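Local structure of chlorite Dismutase (Nitrobacter winogradskyi, 3QPI) at residues Y130-I135 / D140-F145. The protein is a dimeric heme b enzyme that decomposes chlorite to chloride and molecular oxygen. Numbering follows the deposited sequence.
With HEM (protoporphyrin IX containing Fe), chain C.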
ATOM      1  N   TYR A 130      -3.953   3.132   3.960  1.00 28.51           N
ATOM      2  CA  TYR A 130      -4.151   3.398   5.373  1.00 26.75           C
ATOM      3  C   TYR A 130      -3.013   4.268   5.885  1.00 28.00           C
ATOM      4  O   TYR A 130      -1.869   4.027   5.549  1.00 27.11           O
ATOM      5  CB  TYR A 130      -4.196   2.087   6.150  1.00 29.45           C
ATOM      6  CG  TYR A 130      -5.290   1.176   5.670  1.00 30.61           C
ATOM      7  CD1 TYR A 130      -6.569   1.228   6.233  1.00 31.61           C
ATOM      8  CD2 TYR A 130      -5.053   0.255   4.645  1.00 31.22           C
ATOM      9  CE1 TYR A 130      -7.587   0.385   5.785  1.00 27.95           C
ATOM     10  CE2 TYR A 130      -6.067  -0.591   4.182  1.00 30.53           C
ATOM     11  CZ  TYR A 130      -7.324  -0.513   4.754  1.00 30.71           C
ATOM     12  OH  TYR A 130      -8.305  -1.344   4.297  1.00 30.96           O
ATOM     13  N   HIS A 131      -3.345   5.284   6.678  1.00 24.88           N
ATOM     14  CA  HIS A 131      -2.364   6.231   7.229  1.00 26.23           C
ATOM     15  C   HIS A 131      -2.042   5.902   8.671  1.00 27.14           C
ATOM     16  O   HIS A 131      -2.953   5.580   9.438  1.00 26.55           O
ATOM     17  CB  HIS A 131      -2.942   7.634   7.161  1.00 23.95           C
ATOM     18  CG  HIS A 131      -3.200   8.102   5.765  1.00 27.11           C
ATOM     19  ND1 HIS A 131      -2.340   8.945   5.093  1.00 28.03           N
ATOM     20  CD2 HIS A 131      -4.209   7.832   4.904  1.00 27.12           C
ATOM     21  CE1 HIS A 131      -2.819   9.191   3.886  1.00 30.50           C
ATOM     22  NE2 HIS A 131      -3.950   8.522   3.742  1.00 27.89           N
ATOM     23  N   CYS A 132      -0.772   5.980   9.065  1.00 27.29           N
ATOM     24  CA  CYS A 132      -0.440   5.655  10.452  1.00 31.27           C
ATOM     25  C   CYS A 132       0.700   6.426  11.072  1.00 33.19           C
ATOM     26  O   CYS A 132       1.093   6.119  12.188  1.00 32.84           O
ATOM     27  CB  CYS A 132      -0.162   4.166  10.631  1.00 36.17           C
ATOM     28  SG  CYS A 132       0.482   3.283   9.191  1.00 35.52           S
ATOM     29  N   ARG A 133       1.230   7.415  10.365  1.00 34.57           N
ATOM     30  CA  ARG A 133       2.280   8.239  10.922  1.00 32.13           C
ATOM     31  C   ARG A 133       1.729   8.907  12.178  1.00 34.62           C
ATOM     32  O   ARG A 133       2.329   8.853  13.259  1.00 33.89           O
ATOM     33  CB  ARG A 133       2.732   9.288   9.900  1.00 33.53           C
ATOM     34  CG  ARG A 133       3.815  10.229  10.416  1.00 34.24           C
ATOM     35  CD  ARG A 133       4.466  11.017   9.288  1.00 36.21           C
ATOM     36  NE  ARG A 133       5.674  11.708   9.742  1.00 36.19           N
ATOM     37  CZ  ARG A 133       5.725  12.990  10.115  1.00 40.66           C
ATOM     38  NH1 ARG A 133       4.644  13.768  10.068  1.00 35.96           N
ATOM     39  NH2 ARG A 133       6.882  13.510  10.522  1.00 39.18           N
ATOM     40  N   ASP A 134       0.555   9.507  12.039  1.00 35.06           N
ATOM     41  CA  ASP A 134      -0.009  10.322  13.108  1.00 37.90           C
ATOM     42  C   ASP A 134      -0.469   9.534  14.335  1.00 42.58           C
ATOM     43  O   ASP A 134      -0.879  10.136  15.327  1.00 45.08           O
ATOM     44  CB  ASP A 134      -1.181  11.153  12.582  1.00 38.95           C
ATOM     45  CG  ASP A 134      -0.723  12.429  11.864  1.00 42.13           C
ATOM     46  OD1 ASP A 134       0.495  12.752  11.890  1.00 38.62           O
ATOM     47  OD2 ASP A 134      -1.590  13.109  11.275  1.00 41.15           O
ATOM     48  N   ILE A 135      -0.413   8.203  14.281  1.00 37.67           N
ATOM     49  CA  ILE A 135      -0.758   7.395  15.454  1.00 40.73           C
ATOM     50  C   ILE A 135       0.462   6.696  16.051  1.00 39.82           C
ATOM     51  O   ILE A 135       0.325   5.853  16.934  1.00 42.97           O
ATOM     52  CB  ILE A 135      -1.866   6.352  15.155  1.00 40.45           C
ATOM     53  CG1 ILE A 135      -1.387   5.310  14.152  1.00 40.49           C
ATOM     54  CG2 ILE A 135      -3.099   7.036  14.596  1.00 40.46           C
ATOM     55  CD1 ILE A 135      -2.495   4.320  13.718  1.00 38.90           C
ATOM     56  N   ASP A 140       4.542   4.812   7.917  1.00 28.38           N
ATOM     57  CA  ASP A 140       3.692   5.964   7.657  1.00 29.71           C
ATOM     58  C   ASP A 140       2.425   5.547   6.924  1.00 28.91           C
ATOM     59  O   ASP A 140       1.373   6.146   7.094  1.00 26.22           O
ATOM     60  CB  ASP A 140       4.441   7.020   6.820  1.00 28.99           C
ATOM     61  CG  ASP A 140       5.612   7.641   7.568  1.00 29.99           C
ATOM     62  OD1 ASP A 140       5.608   7.558   8.805  1.00 30.31           O
ATOM     63  OD2 ASP A 140       6.528   8.211   6.922  1.00 29.53           O
ATOM     64  N   PHE A 141       2.530   4.532   6.080  1.00 28.96           N
ATOM     65  CA  PHE A 141       1.365   4.073   5.349  1.00 28.69           C
ATOM     66  C   PHE A 141       1.324   2.557   5.364  1.00 29.50           C
ATOM     67  O   PHE A 141       2.361   1.909   5.436  1.00 30.62           O
ATOM     68  CB  PHE A 141       1.420   4.552   3.896  1.00 28.01           C
ATOM     69  CG  PHE A 141       1.738   6.007   3.751  1.00 32.34           C
ATOM     70  CD1 PHE A 141       0.750   6.965   3.942  1.00 28.80           C
ATOM     71  CD2 PHE A 141       3.033   6.426   3.425  1.00 27.97           C
ATOM     72  CE1 PHE A 141       1.052   8.337   3.816  1.00 31.55           C
ATOM     73  CE2 PHE A 141       3.330   7.782   3.311  1.00 28.79           C
ATOM     74  CZ  PHE A 141       2.331   8.734   3.489  1.00 30.80           C
ATOM     75  N   LEU A 142       0.120   2.004   5.295  1.00 25.16           N
ATOM     76  CA  LEU A 142      -0.068   0.598   4.975  1.00 25.67           C
ATOM     77  C   LEU A 142      -0.821   0.584   3.656  1.00 25.37           C
ATOM     78  O   LEU A 142      -1.926   1.129   3.554  1.00 25.39           O
ATOM     79  CB  LEU A 142      -0.857  -0.125   6.063  1.00 25.75           C
ATOM     80  CG  LEU A 142      -0.292  -0.007   7.491  1.00 27.36           C
ATOM     81  CD1 LEU A 142      -1.176  -0.737   8.511  1.00 25.86           C
ATOM     82  CD2 LEU A 142       1.114  -0.559   7.545  1.00 25.37           C
ATOM     83  N   THR A 143      -0.193   0.010   2.635  1.00 26.54           N
ATOM     84  CA  THR A 143      -0.783  -0.041   1.310  1.00 27.33           C
ATOM     85  C   THR A 143      -1.252  -1.475   1.075  1.00 27.71           C
ATOM     86  O   THR A 143      -0.531  -2.431   1.351  1.00 27.26           O
ATOM     87  CB  THR A 143       0.201   0.472   0.206  1.00 25.44           C
ATOM     88  OG1 THR A 143       1.391  -0.332   0.155  1.00 22.27           O
ATOM     89  CG2 THR A 143       0.586   1.921   0.487  1.00 25.66           C
ATOM     90  N   TRP A 144      -2.487  -1.598   0.614  1.00 24.18           N
ATOM     91  CA  TRP A 144      -3.172  -2.873   0.505  1.00 23.01           C
ATOM     92  C   TRP A 144      -3.699  -2.982  -0.915  1.00 26.49           C
ATOM     93  O   TRP A 144      -4.336  -2.039  -1.419  1.00 23.02           O
ATOM     94  CB  TRP A 144      -4.333  -2.926   1.510  1.00 27.61           C
ATOM     95  CG  TRP A 144      -5.181  -4.124   1.341  1.00 28.28           C
ATOM     96  CD1 TRP A 144      -6.430  -4.177   0.795  1.00 25.68           C
ATOM     97  CD2 TRP A 144      -4.828  -5.470   1.684  1.00 28.17           C
ATOM     98  NE1 TRP A 144      -6.883  -5.472   0.784  1.00 26.84           N
ATOM     99  CE2 TRP A 144      -5.923  -6.290   1.321  1.00 27.92           C
ATOM    100  CE3 TRP A 144      -3.690  -6.061   2.256  1.00 25.05           C
ATOM    101  CZ2 TRP A 144      -5.925  -7.683   1.524  1.00 27.07           C
ATOM    102  CZ3 TRP A 144      -3.684  -7.449   2.452  1.00 28.41           C
ATOM    103  CH2 TRP A 144      -4.805  -8.244   2.092  1.00 25.91           C
ATOM    104  N   PHE A 145      -3.409  -4.118  -1.554  1.00 22.02           N
ATOM    105  CA  PHE A 145      -3.767  -4.359  -2.948  1.00 26.27           C
ATOM    106  C   PHE A 145      -4.338  -5.768  -3.117  1.00 26.30           C
ATOM    107  O   PHE A 145      -3.857  -6.720  -2.489  1.00 25.04           O
ATOM    108  CB  PHE A 145      -2.511  -4.204  -3.840  1.00 24.33           C
ATOM    109  CG  PHE A 145      -1.802  -2.908  -3.621  1.00 24.59           C
ATOM    110  CD1 PHE A 145      -2.227  -1.762  -4.273  1.00 22.57           C
ATOM    111  CD2 PHE A 145      -0.746  -2.824  -2.722  1.00 22.08           C
ATOM    112  CE1 PHE A 145      -1.606  -0.565  -4.041  1.00 23.37           C
ATOM    113  CE2 PHE A 145      -0.125  -1.629  -2.476  1.00 22.12           C
ATOM    114  CZ  PHE A 145      -0.543  -0.490  -3.144  1.00 25.45           C
TER
HETATM  115  CHA HEM C1001      -1.103   7.420  -2.531  1.00 18.80           C
HETATM  116  CHB HEM C1001      -3.133   5.885  -6.584  1.00 24.82           C
HETATM  117  CHC HEM C1001      -0.397   1.867  -6.434  1.00 20.79           C
HETATM  118  CHD HEM C1001       1.779   3.568  -2.596  1.00 17.06           C
HETATM  119  C1A HEM C1001      -1.867   7.286  -3.640  1.00  6.83           C
HETATM  120  C2A HEM C1001      -2.862   8.282  -4.004  1.00 12.52           C
HETATM  121  C3A HEM C1001      -3.472   7.882  -5.138  1.00  4.80           C
HETATM  122  C4A HEM C1001      -2.840   6.615  -5.503  1.00 19.25           C
HETATM  123  CMA HEM C1001      -4.599   8.659  -5.911  1.00 28.10           C
HETATM  124  CAA HEM C1001      -3.059   9.562  -3.176  1.00 17.10           C
HETATM  125  CBA HEM C1001      -4.203   9.492  -2.174  1.00 30.24           C
HETATM  126  CGA HEM C1001      -4.351  10.893  -1.616  1.00 33.27           C
HETATM  127  O1A HEM C1001      -4.017  11.042  -0.426  1.00 27.72           O
HETATM  128  O2A HEM C1001      -4.765  11.852  -2.342  1.00 26.85           O
HETATM  129  C1B HEM C1001      -2.551   4.687  -6.818  1.00 20.73           C
HETATM  130  C2B HEM C1001      -3.021   3.812  -7.863  1.00 16.78           C
HETATM  131  C3B HEM C1001      -2.302   2.701  -7.791  1.00 21.82           C
HETATM  132  C4B HEM C1001      -1.328   2.840  -6.726  1.00 11.90           C
HETATM  133  CMB HEM C1001      -4.181   4.053  -8.862  1.00 20.67           C
HETATM  134  CAB HEM C1001      -2.494   1.507  -8.754  1.00 28.91           C
HETATM  135  CBB HEM C1001      -2.646   0.280  -8.252  1.00 26.00           C
HETATM  136  C1C HEM C1001       0.461   1.960  -5.408  1.00  7.42           C
HETATM  137  C2C HEM C1001       1.468   0.988  -4.980  1.00 15.42           C
HETATM  138  C3C HEM C1001       2.032   1.483  -3.879  1.00 11.41           C
HETATM  139  C4C HEM C1001       1.426   2.777  -3.629  1.00 18.72           C
HETATM  140  CMC HEM C1001       1.722  -0.380  -5.656  1.00 11.66           C
HETATM  141  CAC HEM C1001       3.164   0.926  -2.999  1.00 26.62           C
HETATM  142  CBC HEM C1001       4.070   0.097  -3.537  1.00 30.78           C
HETATM  143  C1D HEM C1001       1.206   4.706  -2.189  1.00 17.59           C
HETATM  144  C2D HEM C1001       1.640   5.440  -1.025  1.00  9.98           C
HETATM  145  C3D HEM C1001       0.710   6.645  -1.023  1.00 16.64           C
HETATM  146  C4D HEM C1001      -0.137   6.507  -2.183  1.00  6.11           C
HETATM  147  CMD HEM C1001       2.760   5.128   0.022  1.00 22.39           C
HETATM  148  CAD HEM C1001       0.690   7.803  -0.017  1.00 17.08           C
HETATM  149  CBD HEM C1001       1.567   8.908  -0.627  1.00 22.89           C
HETATM  150  CGD HEM C1001       1.743  10.018   0.386  1.00 28.50           C
HETATM  151  O1D HEM C1001       0.713  10.521   0.889  1.00 27.19           O
HETATM  152  O2D HEM C1001       2.908  10.400   0.689  1.00 28.47           O
HETATM  153  NA  HEM C1001      -1.867   6.231  -4.569  1.00 10.34           N
HETATM  154  NB  HEM C1001      -1.506   4.082  -6.120  1.00 16.16           N
HETATM  155  NC  HEM C1001       0.469   3.040  -4.571  1.00 18.53           N
HETATM  156  ND  HEM C1001       0.165   5.365  -2.865  1.00 13.16           N
HETATM  157 FE   HEM C1001      -0.466   4.713  -4.540  1.00 23.80          FE
HETATM  158  O   HOH W   1       7.535   9.319  10.063  1.00 26.37           O
HETATM  159  O   HOH W   2       0.545   8.825   7.464  1.00 29.10           O
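Tyr130 and Leu142 form an antiparallel hydrogen-bonded pair (Tyr130 N to Leu142 O 2.9 Å, Leu142 N to Tyr130 O 2.8 Å) in the hairpin of strands 126-131 and 141-147. The ladder ends with Cys132 N bonded to Asp140 O at 2.9 Å. That carbonyl also accepts from a water that takes the Arg133 N-H in a long bond. On its other edge strand 141-147 opens with a classic beta bulge, Asp140 and Phe141 sharing Ile90 of strand 84-92 as partner. This strand lines the heme pocket with Phe141, Thr143 and Phe145. His131 brings ND1 to the edge of the Phe141 ring, 3.7 Å from CE1. With CG beside its backbone N (chi1 -48°), Phe141 slots its ring between propionate arm and Asp140: heme CAD over the centre of one face, Asp140 CB toward the rim of the other. On the opposite face of the sheet, Tyr130 CE2 lies 3.9 Å from Trp144 CB, and Cys132 SG packs on Leu142 CG. The extended Arg133 chain runs alongside Asp140, and a water joins NE to OD1, while OD2 accepts from Lys92 N and Trp97 NE1. The aspartate is thus gripped through both oxygens, its probable negative charge meeting Arg133 through solvent rather than a direct salt bridge.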